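Side-chain contacts in malonyl-CoA-[acyl-carrier-protein] transacylase (Coxiella burnetii, PDB 3TQE), which probably catalyses the transfer of the malonyl group from malonyl-CoA to holo-acyl carrier protein, with release of CoA: residues F8-P13 with R79-L84; H234-V239 with L251-V256; Q57-L60 with Q64-Q67. One frame throughout, in Å; residues are numbered along the deposited sequence. Where two conformers were deposited one is given.

Strand 9-12 comes first from the N terminus; interaction 1 ties it to the end of helix 63-83, closing a long loop that is largely helical. Interaction 3 falls wholly within that loop, shutting the short corner between helix 57-60 and the start of the same long helix. Interaction 2 follows in series, folding a loop back on the end of helix 244-254. None cross, and the centres of the three contacts lie about 22 to 23 Å apart. Interactions 2 and 3 nonetheless share a neighbour: Gln254 and Gln67 both hydrogen-bond to Arg121 of a glycine-binding pocket.

Interaction 1: residues F8-P13 with R79-L84; sequences FAFVFP and RCWEAL. With EDO (1,2-ethanediol), chain D.
Phe10 points the edge of its ring into the face of Trp81, and this edge-to-face pair forms the heart of a three-membered aromatic cluster. The leading atom is Phe10 CZ, which stands over the centre of the indole and comes within 3.5 Å of Trp81 CD2 and CE2, the two atoms of the bond that the indole rings share. The Phe10 ring and the five-membered ring of Trp81 have their centroids 4.7 Å apart and their planes at 72°. Phe8 reaches the six-membered ring of the same indole, its CE1 3.8 Å from Trp81 CZ2; here the ring planes are inclined at 50°, an oblique meeting, as the two side chains run past each other in opposite directions.

The first torsion of Trp81 helps explain the meeting: CG lies anti to the backbone N (chi1 172°), which carries the indole off the helix and toward the strand, where alternation sets Phe8 and Phe10 on the same side. Phe10 CD1 also lies at the edge of the Phe8 ring, in its plane, so the two phenyl groups touch each other as well as the tryptophan.

Farther out, backbone bonds from Phe8 to Gln90 and from Phe10 to Val91 and Ala93 hold the strand in the parallel sheet, while Ala310 and Ile311 of helix 304-313 pack on the indole. Arg79, on the same helix but not touching the strand, uses NE and NH2 to bond the two oxygens of an ethanediol, probably from the crystallisation liquor; its NH1 bonds to Gln39 and Thr36.

Across the contact the cohesion is therefore aromatic and apolar. An edge of C-H groups meeting a pi face is generally taken to be electrostatically favourable, and the one polar atom of the buried indole, NE1, is satisfied by the carbonyl of Pro87.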
ATOM      1  N   PHE A   8       5.485  -7.544  16.828  1.00 13.04           N
ATOM      2  CA  PHE A   8       5.790  -7.151  15.464  1.00 12.33           C
ATOM      3  C   PHE A   8       4.550  -6.793  14.715  1.00 12.05           C
ATOM      4  O   PHE A   8       3.445  -7.200  15.076  1.00 12.13           O
ATOM      5  CB  PHE A   8       6.577  -8.253  14.731  1.00 12.91           C
ATOM      6  CG  PHE A   8       5.799  -9.523  14.491  1.00 13.27           C
ATOM      7  CD1 PHE A   8       5.308  -9.823  13.241  1.00 15.19           C
ATOM      8  CD2 PHE A   8       5.530 -10.414  15.523  1.00 14.44           C
ATOM      9  CE1 PHE A   8       4.585 -11.002  13.005  1.00 16.12           C
ATOM     10  CE2 PHE A   8       4.816 -11.599  15.297  1.00 15.35           C
ATOM     11  CZ  PHE A   8       4.329 -11.886  14.039  1.00 15.20           C
ATOM     12  N   ALA A   9       4.782  -6.038  13.652  1.00 11.52           N
ATOM     13  CA  ALA A   9       3.740  -5.606  12.767  1.00 11.34           C
ATOM     14  C   ALA A   9       4.045  -6.117  11.377  1.00 11.17           C
ATOM     15  O   ALA A   9       5.208  -6.251  11.012  1.00 13.10           O
ATOM     16  CB  ALA A   9       3.715  -4.091  12.745  1.00 12.62           C
ATOM     17  N   PHE A  10       2.999  -6.435  10.631  1.00 10.92           N
ATOM     18  CA  PHE A  10       3.129  -6.644   9.212  1.00 11.33           C
ATOM     19  C   PHE A  10       2.708  -5.397   8.478  1.00 11.47           C
ATOM     20  O   PHE A  10       1.675  -4.804   8.766  1.00 11.89           O
ATOM     21  CB  PHE A  10       2.223  -7.786   8.740  1.00 11.57           C
ATOM     22  CG  PHE A  10       2.874  -9.109   8.719  1.00 12.96           C
ATOM     23  CD1 PHE A  10       3.854  -9.457   9.619  1.00 17.43           C
ATOM     24  CD2 PHE A  10       2.527  -9.990   7.764  1.00 19.33           C
ATOM     25  CE1 PHE A  10       4.455 -10.683   9.546  1.00 17.88           C
ATOM     26  CE2 PHE A  10       3.135 -11.239   7.714  1.00 20.95           C
ATOM     27  CZ  PHE A  10       4.077 -11.567   8.612  1.00 18.51           C
ATOM     28  N   VAL A  11       3.529  -4.999   7.528  1.00 11.26           N
ATOM     29  CA  VAL A  11       3.233  -3.897   6.655  1.00 11.31           C
ATOM     30  C   VAL A  11       3.188  -4.366   5.223  1.00 10.69           C
ATOM     31  O   VAL A  11       4.054  -5.101   4.766  1.00 12.24           O
ATOM     32  CB  VAL A  11       4.186  -2.689   6.845  1.00 12.15           C
ATOM     33  CG1 VAL A  11       3.985  -2.121   8.253  1.00 13.96           C
ATOM     34  CG2 VAL A  11       5.668  -3.020   6.592  1.00 14.00           C
ATOM     35  N   PHE A  12       2.132  -3.976   4.524  1.00 10.24           N
ATOM     36  CA  PHE A  12       1.840  -4.501   3.210  1.00 11.24           C
ATOM     37  C   PHE A  12       2.035  -3.436   2.165  1.00 11.20           C
ATOM     38  O   PHE A  12       1.381  -2.399   2.211  1.00 11.79           O
ATOM     39  CB  PHE A  12       0.394  -4.981   3.153  1.00 10.88           C
ATOM     40  CG  PHE A  12       0.112  -6.141   4.051  1.00 10.96           C
ATOM     41  CD1 PHE A  12       0.187  -7.432   3.586  1.00 12.34           C
ATOM     42  CD2 PHE A  12      -0.188  -5.941   5.373  1.00 11.85           C
ATOM     43  CE1 PHE A  12      -0.096  -8.505   4.400  1.00 13.33           C
ATOM     44  CE2 PHE A  12      -0.460  -7.006   6.183  1.00 12.36           C
ATOM     45  CZ  PHE A  12      -0.440  -8.283   5.688  1.00 12.79           C
ATOM     46  N   PRO A  13       2.920  -3.685   1.217  1.00 12.09           N
ATOM     47  CA  PRO A  13       3.149  -2.702   0.209  1.00 13.12           C
ATOM     48  C   PRO A  13       2.077  -2.603  -0.849  1.00 14.07           C
ATOM     49  O   PRO A  13       1.305  -3.521  -1.073  1.00 15.55           O
ATOM     50  CB  PRO A  13       4.442  -3.147  -0.423  1.00 14.71           C
ATOM     51  CG  PRO A  13       4.575  -4.466  -0.159  1.00 16.18           C
ATOM     52  CD  PRO A  13       3.869  -4.784   1.114  1.00 12.87           C
ATOM     53  N   ARG A  79       0.712 -16.002   3.233  1.00 11.38           N
ATOM     54  CA  ARG A  79       0.400 -17.407   3.328  1.00 12.43           C
ATOM     55  C   ARG A  79       1.652 -18.254   3.486  1.00 12.98           C
ATOM     56  O   ARG A  79       1.612 -19.286   4.140  1.00 15.44           O
ATOM     57  CB  ARG A  79      -0.356 -17.828   2.102  1.00 12.78           C
ATOM     58  CG  ARG A  79      -1.769 -17.293   2.090  1.00 13.09           C
ATOM     59  CD  ARG A  79      -2.510 -17.638   0.859  1.00 13.66           C
ATOM     60  NE  ARG A  79      -3.891 -17.238   0.985  1.00 13.96           N
ATOM     61  CZ  ARG A  79      -4.805 -17.464   0.051  1.00 14.55           C
ATOM     62  NH1 ARG A  79      -4.470 -18.073  -1.087  1.00 15.97           N
ATOM     63  NH2 ARG A  79      -6.066 -17.114   0.270  1.00 16.61           N
ATOM     64  N   CYS A  80       2.735 -17.829   2.880  1.00 13.15           N
ATOM     65  CA  CYS A  80       4.018 -18.517   3.069  1.00 14.12           C
ATOM     66  C   CYS A  80       4.523 -18.342   4.506  1.00 13.51           C
ATOM     67  O   CYS A  80       5.007 -19.272   5.104  1.00 14.69           O
ATOM     68  CB  CYS A  80       5.061 -17.986   2.114  1.00 14.83           C
ATOM     69  SG  CYS A  80       4.792 -18.483   0.419  1.00 18.94           S
ATOM     70  N   TRP A  81       4.413 -17.149   5.054  1.00 13.12           N
ATOM     71  CA  TRP A  81       4.727 -16.908   6.455  1.00 12.95           C
ATOM     72  C   TRP A  81       3.974 -17.874   7.331  1.00 13.97           C
ATOM     73  O   TRP A  81       4.572 -18.516   8.196  1.00 14.97           O
ATOM     74  CB  TRP A  81       4.351 -15.479   6.822  1.00 12.63           C
ATOM     75  CG  TRP A  81       4.432 -15.144   8.258  1.00 11.54           C
ATOM     76  CD1 TRP A  81       3.442 -15.198   9.139  1.00 13.41           C
ATOM     77  CD2 TRP A  81       5.576 -14.688   8.960  1.00 11.94           C
ATOM     78  NE1 TRP A  81       3.870 -14.792  10.365  1.00 13.65           N
ATOM     79  CE2 TRP A  81       5.182 -14.462  10.283  1.00 12.32           C
ATOM     80  CE3 TRP A  81       6.863 -14.360   8.586  1.00 14.51           C
ATOM     81  CZ2 TRP A  81       6.037 -13.978  11.228  1.00 14.50           C
ATOM     82  CZ3 TRP A  81       7.707 -13.876   9.536  1.00 16.73           C
ATOM     83  CH2 TRP A  81       7.287 -13.670  10.829  1.00 17.12           C
ATOM     84  N   GLU A  82       2.667 -17.994   7.136  1.00 14.05           N
ATOM     85  CA  GLU A  82       1.893 -18.886   7.970  1.00 16.29           C
ATOM     86  C   GLU A  82       2.279 -20.347   7.750  1.00 17.34           C
ATOM     87  O   GLU A  82       2.401 -21.096   8.714  1.00 18.59           O
ATOM     88  CB  GLU A  82       0.409 -18.649   7.767  1.00 17.44           C
ATOM     89  CG  GLU A  82       0.008 -17.277   8.284  1.00 20.28           C
ATOM     90  CD  GLU A  82      -1.405 -17.211   8.761  1.00 23.51           C
ATOM     91  OE1 GLU A  82      -2.280 -17.657   7.999  1.00 26.05           O
ATOM     92  OE2 GLU A  82      -1.631 -16.709   9.900  1.00 27.23           O
ATOM     93  N   ALA A  83       2.537 -20.717   6.502  1.00 16.82           N
ATOM     94  CA  ALA A  83       2.899 -22.097   6.154  1.00 18.20           C
ATOM     95  C   ALA A  83       4.201 -22.521   6.763  1.00 17.78           C
ATOM     96  O   ALA A  83       4.393 -23.712   7.064  1.00 20.36           O
ATOM     97  CB  ALA A  83       2.953 -22.268   4.644  1.00 18.75           C
ATOM     98  N   LEU A  84       5.098 -21.568   6.943  1.00 17.14           N
ATOM     99  CA  LEU A  84       6.430 -21.826   7.472  1.00 16.55           C
ATOM    100  C   LEU A  84       6.481 -21.692   8.995  1.00 17.77           C
ATOM    101  O   LEU A  84       7.546 -21.776   9.593  1.00 19.05           O
ATOM    102  CB  LEU A  84       7.449 -20.934   6.797  1.00 16.54           C
ATOM    103  CG  LEU A  84       7.710 -21.360   5.350  1.00 16.66           C
ATOM    104  CD1 LEU A  84       8.375 -20.224   4.589  1.00 16.99           C
ATOM    105  CD2 LEU A  84       8.575 -22.612   5.314  1.00 19.70           C
TER
HETATM  106  C1  EDO D 316      -5.152 -14.972   3.763  1.00 24.34           C
HETATM  107  O1  EDO D 316      -4.519 -16.213   3.524  1.00 24.70           O
HETATM  108  C2  EDO D 316      -6.657 -15.187   3.784  1.00 26.55           C
HETATM  109  O2  EDO D 316      -7.096 -15.884   2.602  1.00 27.89           O

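Interaction 2: residues H234-V239 with L251-V256; sequences HNVDVV and LIKQLV
Val236 and Lys253 supply the apolar part of this contact. The methyl CG2 of Val236 lies 3.6 Å from Lys253 CG and 3.7 Å from Lys253 CD, touching the aliphatic stem while the two side chains cross at about a right angle. Lys253 presents that stem because its chain runs fully extended from a CG placed anti to the backbone N (chi1 -166°).

At the polar side the amides of Asn235 and Gln254 lie close, their planes 27° apart. Gln254 is held beyond this pair: NE2 bonds to the carbonyl of Ser96, OE1 to Arg121, and its backbone O receives ND1 of His205. Ser96 and His205 are the predicted active-site residues, so Gln254 bonds to both, consistent with a second-shell role.

Backbone bonds shape the loop that delivers these side chains: Val238 N to His234 O (2.8 Å) braces the turn, and His234 N to Val239 O (3.0 Å) joins its two ends.

Around them, Leu251 and Gln254 pack against helix 97-105, which follows the probable nucleophile elbow; Leu255 rests on helix 210-220, and the loop lies against helix 244-254 through His234 and Val236.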
ATOM      1  N   HIS A 234      -5.937   1.744   9.612  1.00 12.63           N
ATOM      2  CA  HIS A 234      -6.290   2.342   8.329  1.00 12.45           C
ATOM      3  C   HIS A 234      -5.528   3.612   8.028  1.00 13.36           C
ATOM      4  O   HIS A 234      -5.247   4.418   8.892  1.00 13.91           O
ATOM      5  CB  HIS A 234      -7.775   2.630   8.307  1.00 12.80           C
ATOM      6  CG  HIS A 234      -8.600   1.403   8.257  1.00 13.89           C
ATOM      7  ND1 HIS A 234      -8.946   0.798   7.067  1.00 17.61           N
ATOM      8  CD2 HIS A 234      -9.093   0.618   9.244  1.00 18.55           C
ATOM      9  CE1 HIS A 234      -9.652  -0.294   7.329  1.00 19.53           C
ATOM     10  NE2 HIS A 234      -9.756  -0.423   8.642  1.00 19.16           N
ATOM     11  N   ASN A 235      -5.263   3.782   6.752  1.00 13.63           N
ATOM     12  CA  ASN A 235      -4.502   4.905   6.242  1.00 14.10           C
ATOM     13  C   ASN A 235      -5.147   6.232   6.490  1.00 14.66           C
ATOM     14  O   ASN A 235      -4.452   7.237   6.621  1.00 15.10           O
ATOM     15  CB  ASN A 235      -4.357   4.787   4.729  1.00 15.13           C
ATOM     16  CG  ASN A 235      -3.429   3.689   4.284  1.00 14.88           C
ATOM     17  OD1 ASN A 235      -2.619   3.100   5.049  1.00 17.30           O
ATOM     18  ND2 ASN A 235      -3.501   3.439   3.004  1.00 11.49           N
ATOM     19  N   VAL A 236      -6.465   6.262   6.423  1.00 14.94           N
ATOM     20  CA  VAL A 236      -7.142   7.539   6.357  1.00 15.73           C
ATOM     21  C   VAL A 236      -7.234   8.177   7.703  1.00 16.12           C
ATOM     22  O   VAL A 236      -7.168   9.409   7.802  1.00 17.87           O
ATOM     23  CB  VAL A 236      -8.524   7.388   5.696  1.00 16.81           C
ATOM     24  CG1 VAL A 236      -9.450   6.578   6.537  1.00 17.44           C
ATOM     25  CG2 VAL A 236      -9.106   8.719   5.352  1.00 20.64           C
ATOM     26  N   ASP A 237      -7.342   7.355   8.745  1.00 16.13           N
ATOM     27  CA  ASP A 237      -7.566   7.853  10.092  1.00 16.76           C
ATOM     28  C   ASP A 237      -6.638   7.332  11.170  1.00 15.85           C
ATOM     29  O   ASP A 237      -6.737   7.721  12.345  1.00 16.74           O
ATOM     30  CB  ASP A 237      -9.028   7.632  10.473  1.00 18.05           C
ATOM     31  CG  ASP A 237      -9.470   6.217  10.349  1.00 19.90           C
ATOM     32  OD1 ASP A 237      -8.621   5.334  10.128  1.00 21.53           O
ATOM     33  OD2 ASP A 237     -10.705   5.984  10.398  1.00 25.13           O
ATOM     34  N   VAL A 238      -5.737   6.434  10.798  1.00 14.35           N
ATOM     35  CA  VAL A 238      -4.737   5.927  11.698  1.00 15.02           C
ATOM     36  C   VAL A 238      -5.352   5.230  12.913  1.00 14.95           C
ATOM     37  O   VAL A 238      -4.854   5.315  14.025  1.00 16.29           O
ATOM     38  CB  VAL A 238      -3.733   7.009  12.133  1.00 14.14           C
ATOM     39  CG1 VAL A 238      -2.441   6.375  12.619  1.00 17.55           C
ATOM     40  CG2 VAL A 238      -3.422   7.992  10.982  1.00 17.89           C
ATOM     41  N   VAL A 239      -6.419   4.510  12.679  1.00 15.15           N
ATOM     42  CA  VAL A 239      -7.001   3.648  13.694  1.00 15.89           C
ATOM     43  C   VAL A 239      -7.532   2.383  13.082  1.00 14.97           C
ATOM     44  O   VAL A 239      -7.740   2.291  11.882  1.00 13.65           O
ATOM     45  CB  VAL A 239      -8.103   4.327  14.487  1.00 17.41           C
ATOM     46  CG1 VAL A 239      -7.577   5.552  15.211  1.00 20.02           C
ATOM     47  CG2 VAL A 239      -9.197   4.674  13.595  1.00 17.94           C
ATOM     48  N   LEU A 251     -12.236   2.637   3.602  1.00 13.13           N
ATOM     49  CA  LEU A 251     -11.689   2.253   2.306  1.00 13.37           C
ATOM     50  C   LEU A 251     -12.094   3.211   1.219  1.00 13.61           C
ATOM     51  O   LEU A 251     -11.323   3.496   0.310  1.00 15.04           O
ATOM     52  CB  LEU A 251     -12.098   0.840   1.920  1.00 13.48           C
ATOM     53  CG  LEU A 251     -11.492  -0.238   2.814  1.00 15.03           C
ATOM     54  CD1 LEU A 251     -12.152  -1.558   2.492  1.00 17.03           C
ATOM     55  CD2 LEU A 251      -9.953  -0.311   2.654  1.00 15.62           C
ATOM     56  N   ILE A 252     -13.301   3.740   1.302  1.00 13.07           N
ATOM     57  CA  ILE A 252     -13.743   4.668   0.282  1.00 13.80           C
ATOM     58  C   ILE A 252     -13.076   6.024   0.504  1.00 14.10           C
ATOM     59  O   ILE A 252     -12.589   6.650  -0.422  1.00 15.21           O
ATOM     60  CB  ILE A 252     -15.264   4.763   0.266  1.00 13.43           C
ATOM     61  CG1 ILE A 252     -15.867   3.406  -0.146  1.00 14.95           C
ATOM     62  CG2 ILE A 252     -15.715   5.894  -0.637  1.00 14.76           C
ATOM     63  CD1 ILE A 252     -15.368   2.859  -1.473  1.00 17.36           C
ATOM     64  N   LYS A 253     -13.032   6.481   1.745  1.00 13.23           N
ATOM     65  CA  LYS A 253     -12.386   7.758   2.048  1.00 14.47           C
ATOM     66  C   LYS A 253     -10.905   7.741   1.714  1.00 14.18           C
ATOM     67  O   LYS A 253     -10.337   8.757   1.374  1.00 13.35           O
ATOM     68  CB  LYS A 253     -12.620   8.127   3.509  1.00 15.39           C
ATOM     69  CG  LYS A 253     -12.283   9.581   3.859  1.00 18.49           C
ATOM     70  CD  LYS A 253     -12.624   9.887   5.335  1.00 21.32           C
ATOM     71  CE  LYS A 253     -12.340  11.340   5.691  1.00 23.27           C
ATOM     72  NZ  LYS A 253     -12.741  11.669   7.106  1.00 24.73           N
ATOM     73  N   GLN A 254     -10.285   6.573   1.817  1.00 14.40           N
ATOM     74  CA  GLN A 254      -8.881   6.426   1.506  1.00 14.46           C
ATOM     75  C   GLN A 254      -8.544   6.969   0.144  1.00 14.18           C
ATOM     76  O   GLN A 254      -7.468   7.492  -0.046  1.00 15.35           O
ATOM     77  CB  GLN A 254      -8.509   4.933   1.572  1.00 15.68           C
ATOM     78  CG  GLN A 254      -7.047   4.644   1.493  1.00 17.72           C
ATOM     79  CD  GLN A 254      -6.773   3.256   0.931  1.00 19.59           C
ATOM     80  OE1 GLN A 254      -7.305   2.857  -0.096  1.00 24.49           O
ATOM     81  NE2 GLN A 254      -5.908   2.540   1.588  1.00 18.98           N
ATOM     82  N   LEU A 255      -9.465   6.830  -0.802  1.00 13.96           N
ATOM     83  CA  LEU A 255      -9.219   7.179  -2.186  1.00 14.97           C
ATOM     84  C   LEU A 255      -9.011   8.665  -2.350  1.00 14.78           C
ATOM     85  O   LEU A 255      -8.332   9.083  -3.272  1.00 14.97           O
ATOM     86  CB  LEU A 255     -10.378   6.747  -3.059  1.00 16.09           C
ATOM     87  CG  LEU A 255     -10.563   5.241  -3.156  1.00 19.38           C
ATOM     88  CD1 LEU A 255     -11.973   4.924  -3.676  1.00 22.78           C
ATOM     89  CD2 LEU A 255      -9.464   4.649  -3.996  1.00 22.18           C
ATOM     90  N   VAL A 256      -9.635   9.450  -1.492  1.00 14.56           N
ATOM     91  CA  VAL A 256      -9.662  10.901  -1.660  1.00 15.04           C
ATOM     92  C   VAL A 256      -8.908  11.669  -0.597  1.00 16.02           C
ATOM     93  O   VAL A 256      -8.904  12.905  -0.622  1.00 18.78           O
ATOM     94  CB  VAL A 256     -11.107  11.414  -1.779  1.00 15.46           C
ATOM     95  CG1 VAL A 256     -11.746  10.892  -3.036  1.00 16.28           C
ATOM     96  CG2 VAL A 256     -11.935  11.031  -0.538  1.00 18.10           C
TER

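Interaction 3: residues Q57-L60 with Q64-Q67; sequences QERL and QFTQ
A tight helix-to-helix corner, where the single turn of helix 57-60 gives way to the long helix 63-83, is closed by a hydrogen bond between Thr66 and Leu60. The hydroxyl OG1 of Thr66 donates to the backbone O of Leu60 over 2.6 Å. It comes in the carbonyl plane, on a lone pair, with a C=O...donor angle of 144°. Thr66 can make this bond because OG1 sits beside its own backbone N, anti to the carbonyl carbon (chi1 -51°), on the side where helix 57-60 comes to its end. A weak hydrogen bond also links OG1 to the carbonyl of Gln62, four residues earlier and just ahead of helix 63-83, so the hydroxyl has a second, weak backbone partner near the start of its helix.

Phe65 supplies the packing. Its CD2 is 3.3 Å from the backbone O of Arg59, and its CB is 3.5 Å from that same oxygen, which meets the ring obliquely. CG of Gln64 covers one face of the ring, 3.7 Å above the plane; over the other, CG of Arg59 stands at 4.2 Å in one of its two conformers, a less certain contact. Both are displaced toward the rim. Packing and hydrogen bonding thus act on successive carbonyls, those of Arg59 and Leu60, at the close of the short helix.

Leu60 turns its own side chain to Leu51 and Val52 of helix 48-54 and to Gln18 and Leu20 of a loop, while Phe65 also touches Leu51. Gln64 bonds to Gln123 and Gln67 to Arg121, both of helix 111-128, so the corner sits between that helix and helix 48-54.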
ATOM      1  N   GLN A  57       6.234  -5.175 -19.141  1.00 23.61           N
ATOM      2  CA  GLN A  57       6.371  -4.211 -18.086  1.00 24.54           C
ATOM      3  C   GLN A  57       5.230  -3.220 -18.060  1.00 23.97           C
ATOM      4  O   GLN A  57       4.650  -2.918 -17.029  1.00 22.10           O
ATOM      5  CB  GLN A  57       7.657  -3.419 -18.346  1.00 26.12           C
ATOM      6  CG  GLN A  57       7.935  -2.383 -17.319  1.00 27.88           C
ATOM      7  CD  GLN A  57       8.282  -3.011 -16.023  1.00 31.45           C
ATOM      8  OE1 GLN A  57       9.201  -3.833 -15.956  1.00 33.42           O
ATOM      9  NE2 GLN A  57       7.553  -2.655 -14.973  1.00 33.85           N
ATOM     10  N   GLU A  58       4.947  -2.682 -19.229  1.00 24.33           N
ATOM     11  CA  GLU A  58       3.936  -1.645 -19.402  0.50 24.94           C
ATOM     12  C   GLU A  58       2.571  -2.135 -18.937  1.00 23.94           C
ATOM     13  O   GLU A  58       1.765  -1.353 -18.422  1.00 24.88           O
ATOM     14  CB  GLU A  58       3.871  -1.193 -20.879  0.50 26.04           C
ATOM     15  CG  GLU A  58       3.411  -2.273 -21.874  0.50 28.69           C
ATOM     16  CD  GLU A  58       3.950  -2.067 -23.293  0.50 32.27           C
ATOM     17  OE1 GLU A  58       3.712  -0.983 -23.877  0.50 35.23           O
ATOM     18  OE2 GLU A  58       4.595  -2.997 -23.830  0.50 32.98           O
ATOM     19  N   ARG A  59       2.317  -3.420 -19.130  1.00 21.51           N
ATOM     20  CA  ARG A  59       1.057  -4.078 -18.777  0.50 21.43           C
ATOM     21  C   ARG A  59       0.956  -4.133 -17.252  1.00 20.64           C
ATOM     22  O   ARG A  59      -0.007  -3.666 -16.611  1.00 20.05           O
ATOM     23  CB  ARG A  59       1.079  -5.500 -19.379  0.50 21.93           C
ATOM     24  CG  ARG A  59      -0.233  -6.207 -19.624  0.50 23.45           C
ATOM     25  CD  ARG A  59      -0.545  -6.268 -21.145  0.50 25.93           C
ATOM     26  NE  ARG A  59      -1.060  -4.966 -21.537  0.50 26.76           N
ATOM     27  CZ  ARG A  59      -0.519  -4.151 -22.432  0.50 28.97           C
ATOM     28  NH1 ARG A  59       0.542  -4.506 -23.145  0.50 30.51           N
ATOM     29  NH2 ARG A  59      -1.090  -2.980 -22.641  0.50 31.37           N
ATOM     30  N   LEU A  60       1.984  -4.695 -16.647  1.00 20.29           N
ATOM     31  CA  LEU A  60       1.999  -4.825 -15.206  1.00 20.05           C
ATOM     32  C   LEU A  60       1.859  -3.493 -14.516  1.00 19.77           C
ATOM     33  O   LEU A  60       1.257  -3.419 -13.457  1.00 20.90           O
ATOM     34  CB  LEU A  60       3.280  -5.511 -14.736  1.00 20.05           C
ATOM     35  CG  LEU A  60       3.439  -5.700 -13.223  1.00 21.20           C
ATOM     36  CD1 LEU A  60       2.279  -6.513 -12.665  1.00 24.38           C
ATOM     37  CD2 LEU A  60       4.758  -6.408 -12.955  1.00 24.63           C
ATOM     38  N   GLN A  64      -4.975  -1.293 -13.352  1.00 13.46           N
ATOM     39  CA  GLN A  64      -5.925  -2.393 -13.257  1.00 12.80           C
ATOM     40  C   GLN A  64      -5.263  -3.739 -13.127  1.00 12.53           C
ATOM     41  O   GLN A  64      -5.892  -4.672 -12.672  1.00 13.85           O
ATOM     42  CB  GLN A  64      -6.859  -2.449 -14.466  1.00 12.94           C
ATOM     43  CG  GLN A  64      -6.225  -2.776 -15.784  1.00 13.50           C
ATOM     44  CD  GLN A  64      -7.265  -2.940 -16.881  1.00 13.10           C
ATOM     45  OE1 GLN A  64      -8.396  -3.331 -16.621  1.00 15.55           O
ATOM     46  NE2 GLN A  64      -6.887  -2.586 -18.111  1.00 15.78           N
ATOM     47  N   PHE A  65      -4.003  -3.827 -13.536  1.00 12.52           N
ATOM     48  CA  PHE A  65      -3.204  -5.034 -13.324  1.00 12.37           C
ATOM     49  C   PHE A  65      -2.349  -4.951 -12.051  1.00 12.63           C
ATOM     50  O   PHE A  65      -2.226  -5.933 -11.334  1.00 12.58           O
ATOM     51  CB  PHE A  65      -2.311  -5.310 -14.516  1.00 12.88           C
ATOM     52  CG  PHE A  65      -3.074  -5.543 -15.777  1.00 13.91           C
ATOM     53  CD1 PHE A  65      -3.793  -6.693 -15.948  1.00 16.80           C
ATOM     54  CD2 PHE A  65      -3.128  -4.583 -16.760  1.00 16.34           C
ATOM     55  CE1 PHE A  65      -4.524  -6.900 -17.106  1.00 17.49           C
ATOM     56  CE2 PHE A  65      -3.862  -4.785 -17.924  1.00 17.53           C
ATOM     57  CZ  PHE A  65      -4.543  -5.952 -18.085  1.00 18.23           C
ATOM     58  N   THR A  66      -1.759  -3.796 -11.801  1.00 12.38           N
ATOM     59  CA  THR A  66      -0.864  -3.633 -10.661  1.00 12.64           C
ATOM     60  C   THR A  66      -1.586  -3.966  -9.381  1.00 11.94           C
ATOM     61  O   THR A  66      -1.039  -4.634  -8.507  1.00 12.19           O
ATOM     62  CB  THR A  66      -0.387  -2.211 -10.531  1.00 14.00           C
ATOM     63  OG1 THR A  66       0.121  -1.755 -11.769  1.00 19.85           O
ATOM     64  CG2 THR A  66       0.639  -2.051  -9.437  1.00 19.05           C
ATOM     65  N   GLN A  67      -2.820  -3.495  -9.264  1.00 10.93           N
ATOM     66  CA  GLN A  67      -3.500  -3.676  -8.010  1.00 11.45           C
ATOM     67  C   GLN A  67      -3.770  -5.143  -7.650  1.00 11.33           C
ATOM     68  O   GLN A  67      -3.394  -5.588  -6.581  1.00 10.95           O
ATOM     69  CB  GLN A  67      -4.724  -2.790  -7.881  1.00 12.02           C
ATOM     70  CG  GLN A  67      -4.298  -1.321  -7.885  1.00 14.10           C
ATOM     71  CD  GLN A  67      -5.334  -0.350  -7.405  1.00 14.18           C
ATOM     72  OE1 GLN A  67      -6.144  -0.662  -6.537  1.00 15.51           O
ATOM     73  NE2 GLN A  67      -5.261   0.878  -7.921  1.00 17.16           N
TER